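Local structure of paenibacillus xanthan lyase (Paenibacillus, 6F2P) at residues G130-N135 against R171-Q176; D136-M141 against N152-I157; C117-Y120 against W126-G129. The protein probably catalyses the eliminative cleavage of the linkage between terminal mannose and glucuronic acid in xanthan side chains. All coordinates share one frame; numbering follows the deposited sequence.

Contact 1 of 3, residues G130-N135 against R171-Q176; sequences GPMALN and RLWESQ. With CA (calcium ion), chain F.
Met132 reaches across to Gln176 and Trp173, and its terminal methyl is the part that touches. With CG anti to the backbone N (chi1 -158°) and the chain bent at chi2, CE ends nearer to helix 168-184 than the start of the side chain would suggest. The extended chain of Gln176 meets it at an oblique crossing: the nearest pair is Met132 CE and Gln176 NE2 at 3.2 Å, a methyl against an amide end with no hydrogen bond. The Gln176 NE2 group also lies in the plane of the Trp173 indole, at its edge. Against that ring the methionine is oblique, with Met132 CE 4.4 Å from Trp173 CD1 and Met132 SD 5.3 Å from the centroid of the five-membered ring, 42° off its normal. This is a Met-aromatic contact of oblique geometry. One residue further along the same helix from Trp173, Glu174 takes no part in the meeting of the helices and binds calcium through OE2 at 2.5 Å; four waters, Gln161 OE1 and Ser163 O complete the ligands. The small interface, 138 Å² in all, thus joins two helices of the polysaccharide lyase family 8 alpha-helical domain beside a calcium site.

Contact 2 of 3, residues D136-M141 against N152-I157; sequences DIVALM and NYMAAI
Val138 meets Tyr153 with one methyl, CG2, and Met154 with both. From CA its CB points toward the segment 152-157, where the closest backbone pair is Val138 CA and Tyr153 CA, 8.1 Å apart, and the isopropyl fork fills part of that interval. The CG2 branch, anti to the carbonyl carbon, does most of the touching: Val138 CG2 is 3.7 Å from Tyr153 CD2, approaching the phenol ring obliquely, and 4.0 Å from Met154 CE. The other branch, CG1, lies anti to the backbone N (chi1 174°), and Val138 CG1 comes to 4.2 Å from the same Met154 CE. Valine and methionine therefore meet tip to tip, which the bends of Met154 at chi2 and chi3 make possible by bringing its methyl in toward helix 123-141. Leu184 of helix 168-184 touches both Val138 and Met154, adding a third helix to the apolar cluster. The phenol oxygen of Tyr153 looks to another partner, hydrogen-bonding Asp106 OD1. No hydrogen bond crosses between the segments, and all three touching residues are buried, which leaves an apolar contact resting on shape and exclusion of water, its one polar tip paired outside.

Contact 3 of 3, residues C117-Y120 against W126-G129; sequences CSQY and WQIG
Trp126 and Tyr120 are brought together by their first torsions: the indole CG stands anti to its carbonyl carbon (chi1 -61°), sending the ring toward the loop 117-120, while the phenol CG sits between backbone N and carbonyl carbon, which swings the tyrosine ring across the far end of the indole. They form a T-shaped, edge-to-face pair, planes 80° apart. Trp126 CZ2 lies over the Tyr120 face, offset toward the rim, 3.5 Å from Tyr120 CE2. At the pyrrole edge, Trp126 NE1 donates to Tyr120 O at 2.9 Å with an N-H...O angle of 158°, the acceptor lying close to the ring plane. One indole face is covered by the loop: Gln119 CB makes a CH-pi contact 3.7 Å from the five-membered centroid, and Ser118 O comes within 3.3 Å of Trp126 CH2. Cys117 SG approaches obliquely, 3.9 Å from Trp126 CZ3. Beyond the ring, water 5 donates to Gln119 OE1 at 2.6 Å. The same water also donates to Gln127 OE1, linking the two glutamines. The indole is thus held at its N-H by a backbone carbonyl, and that bond with the face and edge contacts restricts its rotation.

In the fold
All three contacts draw on helix 123-141, within the family 8 alpha-helical region. Contact 3 comes first, closing the preceding loop onto the early part of that helix; contacts 1 and 2 then follow further along it, with contact 2 nested inside the loop that contact 1 closes. The centres of contact 1 and contact 2 lie about 11 Å apart. Contacts 1 and 2 touch where Asn135 OD1 meets Ile157 CD1 at 3.2 Å, and contacts 1 and 3 where Ile128 CG2 meets Trp173 CB at 3.6 Å. One helix thus packs against its own leading loop, helix 147-160 and helix 168-184, joining consecutive helices of the domain around it, with calcium-binding Glu174 on the last.

Contact 1 of 3, residues G130-N135 against R171-Q176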
loop_
_atom_site.group_PDB
_atom_site.type_symbol
_atom_site.label_atom_id
_atom_site.label_comp_id
_atom_site.label_asym_id
_atom_site.label_seq_id
_atom_site.Cartn_x
_atom_site.Cartn_y
_atom_site.Cartn_z
ATOM N N GLY A 130 27.140 11.413 24.571
ATOM C CA GLY A 130 28.085 12.281 25.241
ATOM C C GLY A 130 28.396 13.560 24.490
ATOM O O GLY A 130 28.201 14.656 25.037
ATOM N N PRO A 131 28.895 13.438 23.245
ATOM C CA PRO A 131 29.221 14.630 22.447
ATOM C C PRO A 131 28.028 15.581 22.317
ATOM O O PRO A 131 28.185 16.803 22.391
ATOM C CB PRO A 131 29.587 14.039 21.083
ATOM C CG PRO A 131 30.125 12.689 21.403
ATOM C CD PRO A 131 29.268 12.193 22.545
ATOM N N MET A 132 26.840 15.017 22.149
ATOM C CA MET A 132 25.628 15.815 21.994
ATOM C C MET A 132 25.407 16.699 23.208
ATOM O O MET A 132 25.082 17.875 23.082
ATOM C CB MET A 132 24.421 14.895 21.822
ATOM C CG MET A 132 23.232 15.526 21.155
ATOM S SD MET A 132 22.933 14.767 19.550
ATOM C CE MET A 132 21.392 15.565 19.128
ATOM N N ALA A 133 25.577 16.117 24.391
ATOM C CA ALA A 133 25.348 16.847 25.626
ATOM C C ALA A 133 26.530 17.770 25.921
ATOM O O ALA A 133 26.353 18.886 26.415
ATOM C CB ALA A 133 25.100 15.874 26.776
ATOM N N LEU A 134 27.734 17.302 25.605
ATOM C CA LEU A 134 28.928 18.126 25.745
ATOM C C LEU A 134 28.865 19.345 24.818
ATOM O O LEU A 134 29.204 20.455 25.235
ATOM C CB LEU A 134 30.192 17.298 25.496
ATOM C CG LEU A 134 31.542 17.993 25.682
ATOM C CD1 LEU A 134 31.573 18.800 26.958
ATOM C CD2 LEU A 134 32.677 16.977 25.667
ATOM N N ASN A 135 28.421 19.142 23.576
ATOM C CA ASN A 135 28.213 20.252 22.646
ATOM C C ASN A 135 27.297 21.309 23.237
ATOM O O ASN A 135 27.549 22.508 23.135
ATOM C CB ASN A 135 27.597 19.767 21.335
ATOM C CG ASN A 135 28.631 19.320 20.340
ATOM O OD1 ASN A 135 29.786 19.747 20.403
ATOM N ND2 ASN A 135 28.226 18.451 19.405
ATOM N N ARG A 171 22.994 8.327 11.664
ATOM C CA ARG A 171 23.644 9.177 10.691
ATOM C C ARG A 171 23.271 10.622 10.953
ATOM O O ARG A 171 24.110 11.518 10.856
ATOM C CB ARG A 171 23.237 8.785 9.287
ATOM C CG ARG A 171 23.871 9.654 8.222
ATOM C CD ARG A 171 23.585 9.135 6.826
ATOM N NE ARG A 171 24.396 9.854 5.865
ATOM C CZ ARG A 171 25.568 9.424 5.411
ATOM N NH1 ARG A 171 26.249 10.164 4.544
ATOM N NH2 ARG A 171 26.051 8.255 5.816
ATOM N N LEU A 172 22.005 10.839 11.291
ATOM C CA LEU A 172 21.528 12.168 11.636
ATOM C C LEU A 172 22.304 12.703 12.829
ATOM O O LEU A 172 22.826 13.822 12.801
ATOM C CB LEU A 172 20.041 12.129 11.968
ATOM C CG LEU A 172 19.477 13.417 12.560
ATOM C CD1 LEU A 172 19.708 14.578 11.612
ATOM C CD2 LEU A 172 17.999 13.246 12.838
ATOM N N TRP A 173 22.385 11.886 13.872
ATOM C CA TRP A 173 23.060 12.284 15.095
ATOM C C TRP A 173 24.541 12.507 14.871
ATOM O O TRP A 173 25.130 13.406 15.470
ATOM C CB TRP A 173 22.839 11.247 16.179
ATOM C CG TRP A 173 21.414 11.136 16.532
ATOM C CD1 TRP A 173 20.488 12.135 16.511
ATOM C CD2 TRP A 173 20.723 9.952 16.938
ATOM N NE1 TRP A 173 19.262 11.652 16.890
ATOM C CE2 TRP A 173 19.378 10.312 17.158
ATOM C CE3 TRP A 173 21.114 8.619 17.143
ATOM C CZ2 TRP A 173 18.416 9.387 17.581
ATOM C CZ3 TRP A 173 20.155 7.698 17.558
ATOM C CH2 TRP A 173 18.823 8.090 17.772
ATOM N N GLU A 174 25.143 11.679 14.026
ATOM C CA GLU A 174 26.514 11.917 13.598
ATOM C C GLU A 174 26.599 13.337 13.066
ATOM O O GLU A 174 27.479 14.114 13.455
ATOM C CB GLU A 174 26.918 10.941 12.492
ATOM C CG GLU A 174 27.345 9.567 12.953
ATOM C CD GLU A 174 27.698 8.662 11.785
ATOM O OE1 GLU A 174 26.870 8.523 10.864
ATOM O OE2 GLU A 174 28.806 8.095 11.775
ATOM N N SER A 175 25.647 13.671 12.199
ATOM C CA SER A 175 25.656 14.940 11.488
ATOM C C SER A 175 25.456 16.103 12.431
ATOM O O SER A 175 26.179 17.084 12.331
ATOM C CB SER A 175 24.596 14.964 10.376
ATOM O OG SER A 175 24.749 13.856 9.509
ATOM N N GLN A 176 24.478 16.008 13.334
ATOM C CA GLN A 176 24.288 17.047 14.354
ATOM C C GLN A 176 25.545 17.259 15.200
ATOM O O GLN A 176 25.976 18.385 15.401
ATOM C CB GLN A 176 23.105 16.727 15.277
ATOM C CG GLN A 176 21.738 16.862 14.622
ATOM C CD GLN A 176 20.597 16.396 15.518
ATOM O OE1 GLN A 176 19.642 17.137 15.763
ATOM N NE2 GLN A 176 20.689 15.158 16.006
HETATM CA CA CA F . 30.920 8.512 13.015
HETATM O O HOH W 1 33.243 8.382 12.209
HETATM O O HOH W 2 29.308 7.289 14.567
HETATM O O HOH W 3 32.285 7.640 14.863
HETATM O O HOH W 4 31.349 6.306 12.458
#

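Contact 2 of 3, residues D136-M141 against N152-I157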
loop_
_atom_site.group_PDB
_atom_site.type_symbol
_atom_site.label_atom_id
_atom_site.label_comp_id
_atom_site.label_asym_id
_atom_site.label_seq_id
_atom_site.Cartn_x
_atom_site.Cartn_y
_atom_site.Cartn_z
ATOM N N ASP A 136 26.219 20.854 23.857
ATOM C CA ASP A 136 25.232 21.771 24.393
ATOM C C ASP A 136 25.779 22.557 25.581
ATOM O O ASP A 136 25.589 23.770 25.663
ATOM C CB ASP A 136 23.951 21.018 24.756
ATOM C CG ASP A 136 23.233 20.479 23.531
ATOM O OD1 ASP A 136 23.711 20.728 22.399
ATOM O OD2 ASP A 136 22.186 19.821 23.699
ATOM N N ILE A 137 26.467 21.865 26.486
ATOM C CA ILE A 137 27.116 22.517 27.609
ATOM C C ILE A 137 28.048 23.608 27.114
ATOM O O ILE A 137 27.919 24.769 27.510
ATOM C CB ILE A 137 27.926 21.524 28.448
ATOM C CG1 ILE A 137 26.991 20.509 29.101
ATOM C CG2 ILE A 137 28.757 22.264 29.512
ATOM C CD1 ILE A 137 27.705 19.297 29.633
ATOM N N VAL A 138 28.971 23.230 26.236
ATOM C CA VAL A 138 29.928 24.173 25.678
ATOM C C VAL A 138 29.236 25.353 24.993
ATOM O O VAL A 138 29.720 26.480 25.053
ATOM C CB VAL A 138 30.892 23.479 24.706
ATOM C CG1 VAL A 138 31.789 24.498 24.014
ATOM C CG2 VAL A 138 31.732 22.446 25.457
ATOM N N ALA A 139 28.096 25.109 24.362
ATOM C CA ALA A 139 27.376 26.200 23.714
ATOM C C ALA A 139 26.947 27.240 24.747
ATOM O O ALA A 139 27.147 28.442 24.560
ATOM C CB ALA A 139 26.174 25.672 22.935
ATOM N N LEU A 140 26.382 26.767 25.850
ATOM C CA LEU A 140 25.913 27.655 26.902
ATOM C C LEU A 140 27.060 28.358 27.627
ATOM O O LEU A 140 26.959 29.532 27.968
ATOM C CB LEU A 140 25.083 26.866 27.916
ATOM C CG LEU A 140 23.826 26.181 27.388
ATOM C CD1 LEU A 140 23.204 25.315 28.464
ATOM C CD2 LEU A 140 22.822 27.213 26.882
ATOM N N MET A 141 28.148 27.631 27.859
ATOM C CA MET A 141 29.194 28.078 28.767
ATOM C C MET A 141 30.386 28.708 28.044
ATOM O O MET A 141 31.384 29.084 28.675
ATOM C CB MET A 141 29.675 26.892 29.599
ATOM C CG MET A 141 28.595 26.227 30.434
ATOM S SD MET A 141 28.019 27.266 31.789
ATOM C CE MET A 141 29.567 27.518 32.668
ATOM N N ASN A 152 40.130 21.302 24.233
ATOM C CA ASN A 152 40.128 19.969 24.832
ATOM C C ASN A 152 38.802 19.249 24.642
ATOM O O ASN A 152 38.772 18.104 24.182
ATOM C CB ASN A 152 40.454 20.031 26.331
ATOM C CG ASN A 152 41.926 20.311 26.607
ATOM O OD1 ASN A 152 42.807 19.910 25.850
ATOM N ND2 ASN A 152 42.191 20.994 27.707
ATOM N N TYR A 153 37.710 19.919 25.006
ATOM C CA TYR A 153 36.390 19.312 24.910
ATOM C C TYR A 153 36.076 18.942 23.454
ATOM O O TYR A 153 35.523 17.871 23.189
ATOM C CB TYR A 153 35.307 20.240 25.462
ATOM C CG TYR A 153 35.597 20.840 26.823
ATOM C CD1 TYR A 153 36.464 20.219 27.721
ATOM C CD2 TYR A 153 34.988 22.029 27.219
ATOM C CE1 TYR A 153 36.728 20.776 28.971
ATOM C CE2 TYR A 153 35.240 22.589 28.466
ATOM C CZ TYR A 153 36.112 21.957 29.333
ATOM O OH TYR A 153 36.372 22.505 30.566
ATOM N N MET A 154 36.440 19.816 22.513
ATOM C CA MET A 154 36.176 19.546 21.097
ATOM C C MET A 154 37.067 18.429 20.574
ATOM O O MET A 154 36.629 17.599 19.779
ATOM C CB MET A 154 36.337 20.801 20.240
ATOM C CG MET A 154 35.261 21.860 20.467
ATOM S SD MET A 154 33.567 21.290 20.181
ATOM C CE MET A 154 32.950 21.133 21.859
ATOM N N ALA A 155 38.310 18.394 21.038
ATOM C CA ALA A 155 39.242 17.352 20.625
ATOM C C ALA A 155 38.710 15.978 20.997
ATOM O O ALA A 155 38.940 14.994 20.289
ATOM C CB ALA A 155 40.608 17.577 21.248
ATOM N N ALA A 156 37.989 15.917 22.107
ATOM C CA ALA A 156 37.396 14.667 22.541
ATOM C C ALA A 156 36.283 14.249 21.585
ATOM O O ALA A 156 36.199 13.088 21.185
ATOM C CB ALA A 156 36.870 14.798 23.946
ATOM N N ILE A 157 35.434 15.204 21.221
ATOM C CA ILE A 157 34.336 14.934 20.303
ATOM C C ILE A 157 34.832 14.530 18.913
ATOM O O ILE A 157 34.350 13.544 18.360
ATOM C CB ILE A 157 33.367 16.118 20.211
ATOM C CG1 ILE A 157 32.781 16.405 21.595
ATOM C CG2 ILE A 157 32.265 15.820 19.192
ATOM C CD1 ILE A 157 31.720 17.467 21.599
#

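Contact 3 of 3, residues C117-Y120 against W126-G129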
loop_
_atom_site.group_PDB
_atom_site.type_symbol
_atom_site.label_atom_id
_atom_site.label_comp_id
_atom_site.label_asym_id
_atom_site.label_seq_id
_atom_site.Cartn_x
_atom_site.Cartn_y
_atom_site.Cartn_z
ATOM N N CYS A 117 40.795 8.565 24.871
ATOM C CA CYS A 117 40.214 7.783 25.958
ATOM C C CYS A 117 39.765 6.395 25.516
ATOM O O CYS A 117 39.578 6.131 24.331
ATOM C CB CYS A 117 39.020 8.523 26.541
ATOM S SG CYS A 117 37.644 8.625 25.390
ATOM N N SER A 118 39.577 5.513 26.487
ATOM C CA SER A 118 39.079 4.179 26.204
ATOM C C SER A 118 37.566 4.224 26.074
ATOM O O SER A 118 36.886 4.752 26.946
ATOM C CB SER A 118 39.490 3.212 27.312
ATOM O OG SER A 118 38.834 1.967 27.160
ATOM N N GLN A 119 37.038 3.673 24.987
ATOM C CA GLN A 119 35.597 3.691 24.768
ATOM C C GLN A 119 35.002 2.338 25.090
ATOM O O GLN A 119 34.619 1.585 24.202
ATOM C CB GLN A 119 35.281 4.090 23.332
ATOM C CG GLN A 119 35.880 5.429 22.946
ATOM C CD GLN A 119 35.808 5.687 21.464
ATOM O OE1 GLN A 119 34.734 5.608 20.862
ATOM N NE2 GLN A 119 36.956 5.992 20.858
ATOM N N TYR A 120 34.941 2.038 26.379
ATOM C CA TYR A 120 34.522 0.728 26.843
ATOM C C TYR A 120 33.027 0.553 26.695
ATOM O O TYR A 120 32.274 1.528 26.667
ATOM C CB TYR A 120 34.950 0.515 28.301
ATOM C CG TYR A 120 34.594 1.653 29.225
ATOM C CD1 TYR A 120 33.341 1.720 29.826
ATOM C CD2 TYR A 120 35.508 2.662 29.496
ATOM C CE1 TYR A 120 33.008 2.761 30.674
ATOM C CE2 TYR A 120 35.187 3.710 30.344
ATOM C CZ TYR A 120 33.936 3.755 30.929
ATOM O OH TYR A 120 33.613 4.796 31.773
ATOM N N TRP A 126 29.646 7.152 23.657
ATOM C CA TRP A 126 30.897 7.811 23.314
ATOM C C TRP A 126 30.745 8.696 22.081
ATOM O O TRP A 126 31.242 9.823 22.044
ATOM C CB TRP A 126 32.005 6.774 23.104
ATOM C CG TRP A 126 32.266 5.966 24.347
ATOM C CD1 TRP A 126 31.822 4.704 24.615
ATOM C CD2 TRP A 126 33.001 6.387 25.505
ATOM N NE1 TRP A 126 32.245 4.307 25.860
ATOM C CE2 TRP A 126 32.969 5.324 26.428
ATOM C CE3 TRP A 126 33.690 7.556 25.847
ATOM C CZ2 TRP A 126 33.601 5.394 27.667
ATOM C CZ3 TRP A 126 34.319 7.622 27.084
ATOM C CH2 TRP A 126 34.266 6.550 27.975
ATOM N N GLN A 127 30.026 8.200 21.083
ATOM C CA GLN A 127 30.008 8.861 19.784
ATOM C C GLN A 127 28.831 9.813 19.573
ATOM O O GLN A 127 28.873 10.674 18.698
ATOM C CB GLN A 127 30.059 7.813 18.673
ATOM C CG GLN A 127 31.212 6.831 18.825
ATOM C CD GLN A 127 31.358 5.899 17.641
ATOM O OE1 GLN A 127 31.886 4.805 17.773
ATOM N NE2 GLN A 127 30.894 6.335 16.475
ATOM N N ILE A 128 27.784 9.670 20.374
ATOM C CA ILE A 128 26.584 10.458 20.153
ATOM C C ILE A 128 26.038 11.095 21.428
ATOM O O ILE A 128 25.966 12.315 21.522
ATOM C CB ILE A 128 25.488 9.614 19.478
ATOM C CG1 ILE A 128 25.935 9.217 18.063
ATOM C CG2 ILE A 128 24.166 10.371 19.463
ATOM C CD1 ILE A 128 25.005 8.276 17.360
ATOM N N GLY A 129 25.669 10.267 22.406
ATOM C CA GLY A 129 25.035 10.747 23.625
ATOM C C GLY A 129 25.873 11.758 24.381
ATOM O O GLY A 129 25.391 12.825 24.780
HETATM O O HOH W 5 32.595 4.176 20.769
#